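Local structure of DUF305 domain-containing protein (Deinococcus radiodurans R1, 3BT5) at residues 15-20 against 135-140; 41-46 against 105-110; 55-60 against 143-148. The protein is of unknown function, but belongs to the DUF305 family of the ferritin clan and forms an all-helical bundle. All blocks are in the same frame, centred on the assembly; numbering follows the deposited sequence.

Contact 1: residues 15-20 against 135-140; sequences QFVQHM and ERLARQ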
loop_
_atom_site.group_PDB
_atom_site.type_symbol
_atom_site.label_atom_id
_atom_site.label_comp_id
_atom_site.label_asym_id
_atom_site.label_seq_id
_atom_site.Cartn_x
_atom_site.Cartn_y
_atom_site.Cartn_z
ATOM N N GLN A 15 -12.725 -5.409 9.492
ATOM C CA GLN A 15 -12.788 -4.776 8.180
ATOM C C GLN A 15 -11.510 -3.985 7.877
ATOM O O GLN A 15 -11.021 -3.979 6.736
ATOM C CB GLN A 15 -13.988 -3.834 8.100
ATOM C CG GLN A 15 -13.954 -3.000 6.795
ATOM C CD GLN A 15 -15.043 -1.939 6.723
ATOM O OE1 GLN A 15 -14.942 -0.873 7.325
ATOM N NE2 GLN A 15 -16.095 -2.247 6.001
ATOM N N PHE A 16 -10.973 -3.307 8.886
ATOM C CA PHE A 16 -9.741 -2.530 8.708
ATOM C C PHE A 16 -8.613 -3.435 8.207
ATOM O O PHE A 16 -7.934 -3.132 7.222
ATOM C CB PHE A 16 -9.329 -1.867 10.028
ATOM C CG PHE A 16 -7.972 -1.266 9.982
ATOM C CD1 PHE A 16 -7.737 -0.122 9.220
ATOM C CD2 PHE A 16 -6.924 -1.859 10.660
ATOM C CE1 PHE A 16 -6.448 0.407 9.138
ATOM C CE2 PHE A 16 -5.644 -1.342 10.596
ATOM C CZ PHE A 16 -5.410 -0.189 9.840
ATOM N N VAL A 17 -8.411 -4.569 8.869
ATOM C CA VAL A 17 -7.341 -5.472 8.466
ATOM C C VAL A 17 -7.626 -6.077 7.093
ATOM O O VAL A 17 -6.720 -6.171 6.244
ATOM C CB VAL A 17 -7.075 -6.532 9.562
ATOM C CG1 VAL A 17 -6.003 -7.544 9.110
ATOM C CG2 VAL A 17 -6.604 -5.822 10.840
ATOM N N GLN A 18 -8.869 -6.481 6.844
ATOM C CA GLN A 18 -9.196 -7.039 5.528
ATOM C C GLN A 18 -8.903 -6.019 4.421
ATOM O O GLN A 18 -8.313 -6.344 3.378
ATOM C CB GLN A 18 -10.662 -7.437 5.467
ATOM C CG GLN A 18 -10.972 -8.685 6.284
ATOM C CD GLN A 18 -12.481 -8.937 6.371
ATOM O OE1 GLN A 18 -13.287 -7.991 6.343
ATOM N NE2 GLN A 18 -12.867 -10.204 6.522
ATOM N N HIS A 19 -9.350 -4.783 4.632
ATOM C CA HIS A 19 -9.132 -3.760 3.617
ATOM C C HIS A 19 -7.676 -3.407 3.458
ATOM O O HIS A 19 -7.194 -3.216 2.317
ATOM C CB HIS A 19 -9.892 -2.505 3.961
ATOM C CG HIS A 19 -11.353 -2.592 3.664
ATOM N ND1 HIS A 19 -12.242 -1.616 4.067
ATOM C CD2 HIS A 19 -12.076 -3.512 2.987
ATOM C CE1 HIS A 19 -13.457 -1.941 3.655
ATOM N NE2 HIS A 19 -13.389 -3.088 3.002
ATOM N N MET A 20 -6.940 -3.307 4.568
ATOM C CA MET A 20 -5.532 -2.924 4.456
ATOM C C MET A 20 -4.715 -4.019 3.780
ATOM O O MET A 20 -3.742 -3.735 3.089
ATOM C CB MET A 20 -4.952 -2.591 5.826
ATOM C CG MET A 20 -3.619 -1.930 5.760
ATOM S SD MET A 20 -3.591 -0.344 4.868
ATOM C CE MET A 20 -4.638 0.631 5.954
ATOM N N GLU A 135 -3.665 -1.700 17.358
ATOM C CA GLU A 135 -3.054 -0.391 17.557
ATOM C C GLU A 135 -1.588 -0.410 17.129
ATOM O O GLU A 135 -1.104 0.523 16.478
ATOM C CB GLU A 135 -3.175 0.070 19.029
ATOM C CG GLU A 135 -2.688 1.509 19.205
ATOM C CD GLU A 135 -2.649 1.984 20.642
ATOM O OE1 GLU A 135 -2.793 1.145 21.562
ATOM O OE2 GLU A 135 -2.459 3.207 20.840
ATOM N N ARG A 136 -0.890 -1.481 17.487
ATOM C CA ARG A 136 0.532 -1.610 17.167
ATOM C C ARG A 136 0.714 -1.623 15.650
ATOM O O ARG A 136 1.535 -0.872 15.093
ATOM C CB ARG A 136 1.099 -2.885 17.804
ATOM C CG ARG A 136 2.608 -3.050 17.693
ATOM C CD ARG A 136 3.112 -4.237 18.524
ATOM N NE ARG A 136 2.524 -5.511 18.104
ATOM C CZ ARG A 136 1.695 -6.248 18.846
ATOM N NH1 ARG A 136 1.216 -7.392 18.371
ATOM N NH2 ARG A 136 1.347 -5.847 20.065
ATOM N N LEU A 137 -0.055 -2.476 14.985
ATOM C CA LEU A 137 -0.019 -2.575 13.513
ATOM C C LEU A 137 -0.320 -1.225 12.870
ATOM O O LEU A 137 0.369 -0.774 11.937
ATOM C CB LEU A 137 -1.055 -3.583 13.046
ATOM C CG LEU A 137 -1.295 -3.619 11.532
ATOM C CD1 LEU A 137 -0.065 -4.195 10.837
ATOM C CD2 LEU A 137 -2.562 -4.426 11.179
ATOM N N ALA A 138 -1.348 -0.560 13.387
ATOM C CA ALA A 138 -1.726 0.745 12.849
ATOM C C ALA A 138 -0.577 1.748 12.958
ATOM O O ALA A 138 -0.272 2.491 12.007
ATOM C CB ALA A 138 -2.959 1.273 13.560
ATOM N N ARG A 139 0.045 1.809 14.128
ATOM C CA ARG A 139 1.180 2.708 14.288
ATOM C C ARG A 139 2.298 2.376 13.294
ATOM O O ARG A 139 2.872 3.282 12.658
ATOM C CB ARG A 139 1.662 2.674 15.742
ATOM C CG ARG A 139 0.578 3.160 16.702
ATOM C CD ARG A 139 1.060 3.389 18.129
ATOM N NE ARG A 139 -0.020 3.942 18.948
ATOM C CZ ARG A 139 -0.368 5.228 18.967
ATOM N NH1 ARG A 139 0.285 6.110 18.220
ATOM N NH2 ARG A 139 -1.370 5.639 19.737
ATOM N N GLN A 140 2.609 1.092 13.137
ATOM C CA GLN A 140 3.658 0.678 12.177
ATOM C C GLN A 140 3.329 1.084 10.745
ATOM O O GLN A 140 4.197 1.550 9.997
ATOM C CB GLN A 140 3.934 -0.825 12.250
ATOM C CG GLN A 140 4.574 -1.271 13.565
ATOM C CD GLN A 140 4.482 -2.778 13.785
ATOM O OE1 GLN A 140 4.101 -3.530 12.885
ATOM N NE2 GLN A 140 4.821 -3.221 14.993
#
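The aromatic ring of Phe16 meets Leu137 obliquely. Its CE2 atom comes within 4.4 Å of CD2 of Leu137. Elsewhere this ring touches Thr122 of helix 100-122 and Met125 of the loop that follows. In the same segment, Gln15 CG rests over one face of the His19 imidazole, nearer its border than its middle. On the other helix the guanidinium of Arg139 lies edge-on to the carboxylate of Glu135, with Arg139 NH2 2.9 Å from Glu135 OE2. Arg139 has two deposited conformers, so this salt bridge within the helix is doubtful. The main contact is apolar. Leu137 points toward helix 11-37 and offers CD2 to both Phe16 and Val17. CG2 of Val17 comes within 4.3 Å of CD2 of Leu137. One methyl of Leu137 therefore serves two residues of the facing helix. The two helices run in the same direction here, and the Val17 and Leu137 CA atoms are 9.4 Å apart. Helices 11-37 and 132-158 are the first and last long helices of the chain, and their parallel course is consistent with a diagonal pair of a ferritin-like four-helix bundle. Phe16 reaches across because its CG is trans to the backbone N (chi1 170°), and CG of Leu137 is placed the same way. Val17 also packs on Met61, Leu65 and Trp68 of helix 41-68.

Contact 2: residues 41-46 against 105-110; sequences RTVRSL and RQFLRL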
loop_
_atom_site.group_PDB
_atom_site.type_symbol
_atom_site.label_atom_id
_atom_site.label_comp_id
_atom_site.label_asym_id
_atom_site.label_seq_id
_atom_site.Cartn_x
_atom_site.Cartn_y
_atom_site.Cartn_z
ATOM N N ARG A 41 18.529 2.819 -11.260
ATOM C CA ARG A 41 18.834 2.125 -10.015
ATOM C C ARG A 41 18.054 2.750 -8.865
ATOM O O ARG A 41 17.603 2.056 -7.961
ATOM C CB ARG A 41 20.341 2.169 -9.715
ATOM C CG ARG A 41 21.070 0.874 -10.040
ATOM C CD ARG A 41 22.562 0.984 -9.725
ATOM N NE ARG A 41 23.190 2.050 -10.501
ATOM C CZ ARG A 41 23.625 1.907 -11.751
ATOM N NH1 ARG A 41 23.503 0.740 -12.375
ATOM N NH2 ARG A 41 24.180 2.932 -12.380
ATOM N N THR A 42 17.885 4.065 -8.910
ATOM C CA THR A 42 17.149 4.778 -7.869
ATOM C C THR A 42 15.711 4.271 -7.746
ATOM O O THR A 42 15.249 3.886 -6.653
ATOM C CB THR A 42 17.123 6.279 -8.152
ATOM O OG1 THR A 42 18.453 6.809 -8.036
ATOM C CG2 THR A 42 16.206 6.981 -7.172
ATOM N N VAL A 43 14.998 4.267 -8.866
ATOM C CA VAL A 43 13.603 3.825 -8.879
ATOM C C VAL A 43 13.481 2.330 -8.553
ATOM O O VAL A 43 12.596 1.899 -7.802
ATOM C CB VAL A 43 12.958 4.111 -10.261
ATOM C CG1 VAL A 43 11.555 3.486 -10.357
ATOM C CG2 VAL A 43 12.930 5.624 -10.509
ATOM N N ARG A 44 14.384 1.533 -9.110
ATOM C CA ARG A 44 14.374 0.101 -8.856
ATOM C C ARG A 44 14.595 -0.236 -7.370
ATOM O O ARG A 44 13.878 -1.082 -6.787
ATOM C CB ARG A 44 15.443 -0.593 -9.701
ATOM C CG ARG A 44 15.185 -0.562 -11.202
ATOM C CD ARG A 44 16.331 -1.271 -11.957
ATOM N NE ARG A 44 16.335 -2.696 -11.633
ATOM C CZ ARG A 44 15.540 -3.595 -12.212
ATOM N NH1 ARG A 44 14.705 -3.223 -13.173
ATOM N NH2 ARG A 44 15.586 -4.870 -11.842
ATOM N N SER A 45 15.573 0.437 -6.767
ATOM C CA SER A 45 15.912 0.242 -5.354
ATOM C C SER A 45 14.704 0.578 -4.488
ATOM O O SER A 45 14.330 -0.149 -3.565
ATOM C CB SER A 45 17.076 1.156 -4.957
ATOM O OG SER A 45 18.295 0.715 -5.537
ATOM N N LEU A 46 14.092 1.706 -4.797
ATOM C CA LEU A 46 12.945 2.153 -4.058
ATOM C C LEU A 46 11.762 1.174 -4.217
ATOM O O LEU A 46 11.084 0.834 -3.232
ATOM C CB LEU A 46 12.604 3.568 -4.516
ATOM C CG LEU A 46 11.407 4.224 -3.841
ATOM C CD1 LEU A 46 11.524 4.271 -2.306
ATOM C CD2 LEU A 46 11.195 5.606 -4.439
ATOM N N ARG A 105 7.581 8.263 -13.272
ATOM C CA ARG A 105 6.927 9.344 -12.546
ATOM C C ARG A 105 5.539 8.940 -12.091
ATOM O O ARG A 105 5.135 9.280 -10.975
ATOM C CB ARG A 105 6.877 10.621 -13.385
ATOM C CG ARG A 105 8.263 11.201 -13.557
ATOM C CD ARG A 105 8.234 12.524 -14.319
ATOM N NE ARG A 105 7.475 13.551 -13.607
ATOM C CZ ARG A 105 7.967 14.319 -12.635
ATOM N NH1 ARG A 105 9.228 14.177 -12.239
ATOM N NH2 ARG A 105 7.193 15.226 -12.049
ATOM N N GLN A 106 4.788 8.257 -12.961
ATOM C CA GLN A 106 3.458 7.778 -12.590
ATOM C C GLN A 106 3.546 6.803 -11.415
ATOM O O GLN A 106 2.710 6.831 -10.519
ATOM C CB GLN A 106 2.802 7.090 -13.793
ATOM C CG GLN A 106 1.993 7.977 -14.660
ATOM C CD GLN A 106 0.831 8.603 -13.893
ATOM O OE1 GLN A 106 0.938 9.732 -13.473
ATOM N NE2 GLN A 106 -0.276 7.849 -13.696
ATOM N N PHE A 107 4.540 5.925 -11.425
ATOM C CA PHE A 107 4.711 4.996 -10.306
ATOM C C PHE A 107 4.808 5.754 -8.985
ATOM O O PHE A 107 4.155 5.398 -7.998
ATOM C CB PHE A 107 5.944 4.117 -10.532
ATOM C CG PHE A 107 6.411 3.407 -9.304
ATOM C CD1 PHE A 107 5.728 2.286 -8.845
ATOM C CD2 PHE A 107 7.537 3.846 -8.617
ATOM C CE1 PHE A 107 6.149 1.610 -7.723
ATOM C CE2 PHE A 107 7.961 3.178 -7.463
ATOM C CZ PHE A 107 7.253 2.069 -7.014
ATOM N N LEU A 108 5.629 6.803 -8.962
ATOM C CA LEU A 108 5.813 7.572 -7.736
ATOM C C LEU A 108 4.527 8.307 -7.362
ATOM O O LEU A 108 4.120 8.275 -6.199
ATOM C CB LEU A 108 6.967 8.565 -7.897
ATOM C CG LEU A 108 8.303 7.844 -8.085
ATOM C CD1 LEU A 108 9.379 8.831 -8.608
ATOM C CD2 LEU A 108 8.761 7.199 -6.786
ATOM N N ARG A 109 3.871 8.952 -8.335
ATOM C CA ARG A 109 2.627 9.646 -8.031
ATOM C C ARG A 109 1.565 8.676 -7.510
ATOM O O ARG A 109 0.861 8.986 -6.542
ATOM C CB ARG A 109 2.119 10.405 -9.248
ATOM C CG ARG A 109 3.019 11.546 -9.660
ATOM C CD ARG A 109 2.318 12.347 -10.706
ATOM N NE ARG A 109 2.339 11.652 -11.985
ATOM C CZ ARG A 109 3.152 11.980 -12.990
ATOM N NH1 ARG A 109 3.113 11.305 -14.126
ATOM N NH2 ARG A 109 4.001 12.992 -12.854
ATOM N N LEU A 110 1.427 7.525 -8.153
ATOM C CA LEU A 110 0.419 6.572 -7.737
ATOM C C LEU A 110 0.748 6.000 -6.382
ATOM O O LEU A 110 -0.145 5.824 -5.559
ATOM C CB LEU A 110 0.286 5.427 -8.761
ATOM C CG LEU A 110 -0.274 5.843 -10.135
ATOM C CD1 LEU A 110 -0.158 4.671 -11.087
ATOM C CD2 LEU A 110 -1.747 6.308 -10.005
#
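Leu46 and Leu108 meet through their CD2 methyls, 3.7 Å apart. The two side chains cross at a slant. Leu46 sets CG trans to its backbone N (chi1 -180°), while Leu108 holds CG beside its own N (chi1 -65°), which brings the end of Leu108 nearer to the other helix. A second apolar touch joins CG1 of Val43 to CD2 of Phe107 at 4.4 Å, with the methyl oblique to the ring. Further out, Met34 of helix 11-37 packs on both Val43 and Phe107, and Leu95 of helix 89-97 also touches Phe107. Leu46 continues onto Thr151, Met152 and Val155 of helix 132-158. Arg44 NH1 is hydrogen-bonded to Leu35 O near the end of helix 11-37 and to Ser38 O in the turn that follows. Helices 41-68 and 100-122 run the same way, with the long connection 69-99 between them. Such a parallel pair, joined by a long crossover, is consistent with the diagonal pairing of a ferritin-like four-helix bundle, as expected of the ferritin clan.

Contact 3: residues 55-60 against 143-148; sequences REQMRQ and VTQRGE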
loop_
_atom_site.group_PDB
_atom_site.type_symbol
_atom_site.label_atom_id
_atom_site.label_comp_id
_atom_site.label_asym_id
_atom_site.label_seq_id
_atom_site.Cartn_x
_atom_site.Cartn_y
_atom_site.Cartn_z
ATOM N N ARG A 55 5.142 -6.225 2.131
ATOM C CA ARG A 55 4.959 -7.654 2.370
ATOM C C ARG A 55 5.093 -8.035 3.856
ATOM O O ARG A 55 4.374 -8.911 4.343
ATOM C CB ARG A 55 5.930 -8.464 1.502
ATOM C CG ARG A 55 5.495 -8.514 0.056
ATOM C CD ARG A 55 6.535 -9.169 -0.833
ATOM N NE ARG A 55 6.704 -10.576 -0.497
ATOM C CZ ARG A 55 7.364 -11.441 -1.255
ATOM N NH1 ARG A 55 7.879 -11.035 -2.410
ATOM N NH2 ARG A 55 7.496 -12.712 -0.872
ATOM N N GLU A 56 6.015 -7.397 4.571
ATOM C CA GLU A 56 6.177 -7.673 6.000
ATOM C C GLU A 56 4.883 -7.360 6.738
ATOM O O GLU A 56 4.430 -8.124 7.589
ATOM C CB GLU A 56 7.306 -6.831 6.578
ATOM C CG GLU A 56 7.582 -7.109 8.055
ATOM C CD GLU A 56 8.547 -6.096 8.693
ATOM O OE1 GLU A 56 9.166 -5.288 7.965
ATOM O OE2 GLU A 56 8.679 -6.110 9.939
ATOM N N GLN A 57 4.252 -6.243 6.397
ATOM C CA GLN A 57 3.002 -5.920 7.049
ATOM C C GLN A 57 1.851 -6.825 6.592
ATOM O O GLN A 57 0.972 -7.169 7.395
ATOM C CB GLN A 57 2.692 -4.441 6.834
ATOM C CG GLN A 57 3.626 -3.598 7.723
ATOM C CD GLN A 57 3.601 -2.117 7.450
ATOM O OE1 GLN A 57 2.828 -1.625 6.624
ATOM N NE2 GLN A 57 4.459 -1.378 8.164
ATOM N N MET A 58 1.865 -7.257 5.328
ATOM C CA MET A 58 0.863 -8.206 4.866
ATOM C C MET A 58 0.961 -9.500 5.649
ATOM O O MET A 58 -0.068 -10.077 6.001
ATOM C CB MET A 58 1.029 -8.494 3.378
ATOM C CG MET A 58 0.687 -7.257 2.552
ATOM S SD MET A 58 1.067 -7.508 0.777
ATOM C CE MET A 58 -0.257 -8.622 0.328
ATOM N N ARG A 59 2.176 -9.992 5.905
ATOM C CA ARG A 59 2.278 -11.240 6.665
ATOM C C ARG A 59 1.643 -11.097 8.052
ATOM O O ARG A 59 1.018 -12.055 8.579
ATOM C CB ARG A 59 3.746 -11.646 6.799
ATOM C CG ARG A 59 4.357 -12.112 5.464
ATOM C CD ARG A 59 5.691 -12.842 5.642
ATOM N NE ARG A 59 6.685 -12.053 6.355
ATOM C CZ ARG A 59 7.471 -11.134 5.794
ATOM N NH1 ARG A 59 7.384 -10.861 4.490
ATOM N NH2 ARG A 59 8.373 -10.489 6.543
ATOM N N GLN A 60 1.837 -9.937 8.681
ATOM C CA GLN A 60 1.237 -9.673 9.997
ATOM C C GLN A 60 -0.279 -9.640 9.906
ATOM O O GLN A 60 -0.977 -10.147 10.792
ATOM C CB GLN A 60 1.714 -8.325 10.544
ATOM C CG GLN A 60 3.192 -8.229 10.876
ATOM C CD GLN A 60 3.529 -6.895 11.505
ATOM O OE1 GLN A 60 2.894 -6.474 12.485
ATOM N NE2 GLN A 60 4.515 -6.208 10.940
ATOM N N VAL A 143 3.766 4.975 10.349
ATOM C CA VAL A 143 5.179 5.364 10.342
ATOM C C VAL A 143 5.849 4.983 9.012
ATOM O O VAL A 143 6.559 5.782 8.391
ATOM C CB VAL A 143 5.911 4.697 11.547
ATOM C CG1 VAL A 143 7.429 4.779 11.403
ATOM C CG2 VAL A 143 5.504 5.380 12.828
ATOM N N THR A 144 5.635 3.745 8.592
ATOM C CA THR A 144 6.274 3.240 7.396
ATOM C C THR A 144 5.769 3.994 6.158
ATOM O O THR A 144 6.570 4.379 5.275
ATOM C CB THR A 144 6.046 1.726 7.276
ATOM O OG1 THR A 144 6.683 1.087 8.394
ATOM C CG2 THR A 144 6.639 1.192 5.977
ATOM N N GLN A 145 4.462 4.231 6.089
ATOM C CA GLN A 145 3.889 4.905 4.909
ATOM C C GLN A 145 4.463 6.308 4.833
ATOM O O GLN A 145 4.782 6.777 3.741
ATOM C CB GLN A 145 2.360 5.098 5.011
ATOM C CG GLN A 145 1.465 3.931 5.112
ATOM C CD GLN A 145 1.837 2.929 4.138
ATOM O OE1 GLN A 145 2.525 1.966 4.474
ATOM N NE2 GLN A 145 1.412 3.126 2.881
ATOM N N ARG A 146 4.524 6.992 5.973
ATOM C CA ARG A 146 4.982 8.367 5.968
ATOM C C ARG A 146 6.464 8.453 5.592
ATOM O O ARG A 146 6.855 9.374 4.881
ATOM C CB ARG A 146 4.682 9.053 7.312
ATOM C CG ARG A 146 3.203 9.424 7.490
ATOM C CD ARG A 146 2.904 10.091 8.850
ATOM N NE ARG A 146 1.559 10.675 8.876
ATOM C CZ ARG A 146 0.911 11.032 9.989
ATOM N NH1 ARG A 146 1.463 10.815 11.168
ATOM N NH2 ARG A 146 -0.302 11.553 9.917
ATOM N N GLY A 147 7.276 7.503 6.059
ATOM C CA GLY A 147 8.678 7.475 5.642
ATOM C C GLY A 147 8.788 7.297 4.134
ATOM O O GLY A 147 9.547 7.995 3.463
ATOM N N GLU A 148 8.030 6.348 3.589
ATOM C CA GLU A 148 8.117 6.074 2.155
ATOM C C GLU A 148 7.592 7.241 1.308
ATOM O O GLU A 148 8.147 7.532 0.247
ATOM C CB GLU A 148 7.406 4.762 1.825
ATOM C CG GLU A 148 8.182 3.579 2.415
ATOM C CD GLU A 148 7.539 2.217 2.192
ATOM O OE1 GLU A 148 6.381 2.117 1.702
ATOM O OE2 GLU A 148 8.231 1.216 2.512
#
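Gln57 and Thr144 approach from opposite directions, and NE2 of Gln57 stands 3.3 Å from OG1 of Thr144. The contact is made by polar side chains. Gln57 carries CG beside its backbone N (chi1 -74°) and is extended from there on. This sends the amide straight toward helix 132-158. The other end of the same amide has a firm partner, because Gln57 OE1 is hydrogen-bonded to NE2 of His24 on helix 11-37. That bond probably helps to fix the rotation of the amide, with NE2 facing Thr144. The hydroxyl of Thr144 is itself hydrogen-bonded to Gln140 O, one turn earlier in its own helix.

Van der Waals contact adds to this. CB of Thr144 lies 3.6 Å from NE2 of Gln57, and the CG2 methyl of Thr144 is 4.0 Å from that same nitrogen.

Two acceptors also come near each other without being bonded. Gln145 bends at chi2 (-46°), which turns its end back toward Gln57. OE1 of Gln145 is then 4.2 Å from OE1 of Gln57, and the two amide planes are 49° apart.

Further hydrogen bonds join neighbouring parts of the bundle. Glu148 uses OE2 for Ser53 OG and OE1 for His115 NE2, and thus ties helix 132-158 to both helix 41-68 and helix 100-122.

The helix pair is antiparallel, and the nearest CA atoms, those of Gln57 and Thr144, are 9.7 Å apart. The buried amides of Gln57 and Gln145 lie inside the bundle. Helices 41-68 and 132-158 appear to be neighbours there, and their opposed directions suit adjacent helices of a ferritin-like four-helix fold.

Overall arrangement
All three contacts lie in one helical bundle. Contacts 1 and 2 lie on opposite sides of the centre of the chain, with centres about 25 Å apart and nearest atoms about 13 Å apart. Each joins a parallel pair of helices. Contact 3 joins an antiparallel pair and shares helix 132-158 with contact 1 and helix 41-68 with contact 2. Its centre is about 10 Å from that of contact 1, and the two touch where Gln140 O packs 3.5 Å from Gln57 NE2. Contacts 2 and 3 have centres about 17 Å apart and nearest atoms about 5 Å apart. Contacts 1 and 2 are apolar, whereas contact 3 is made by polar side chains.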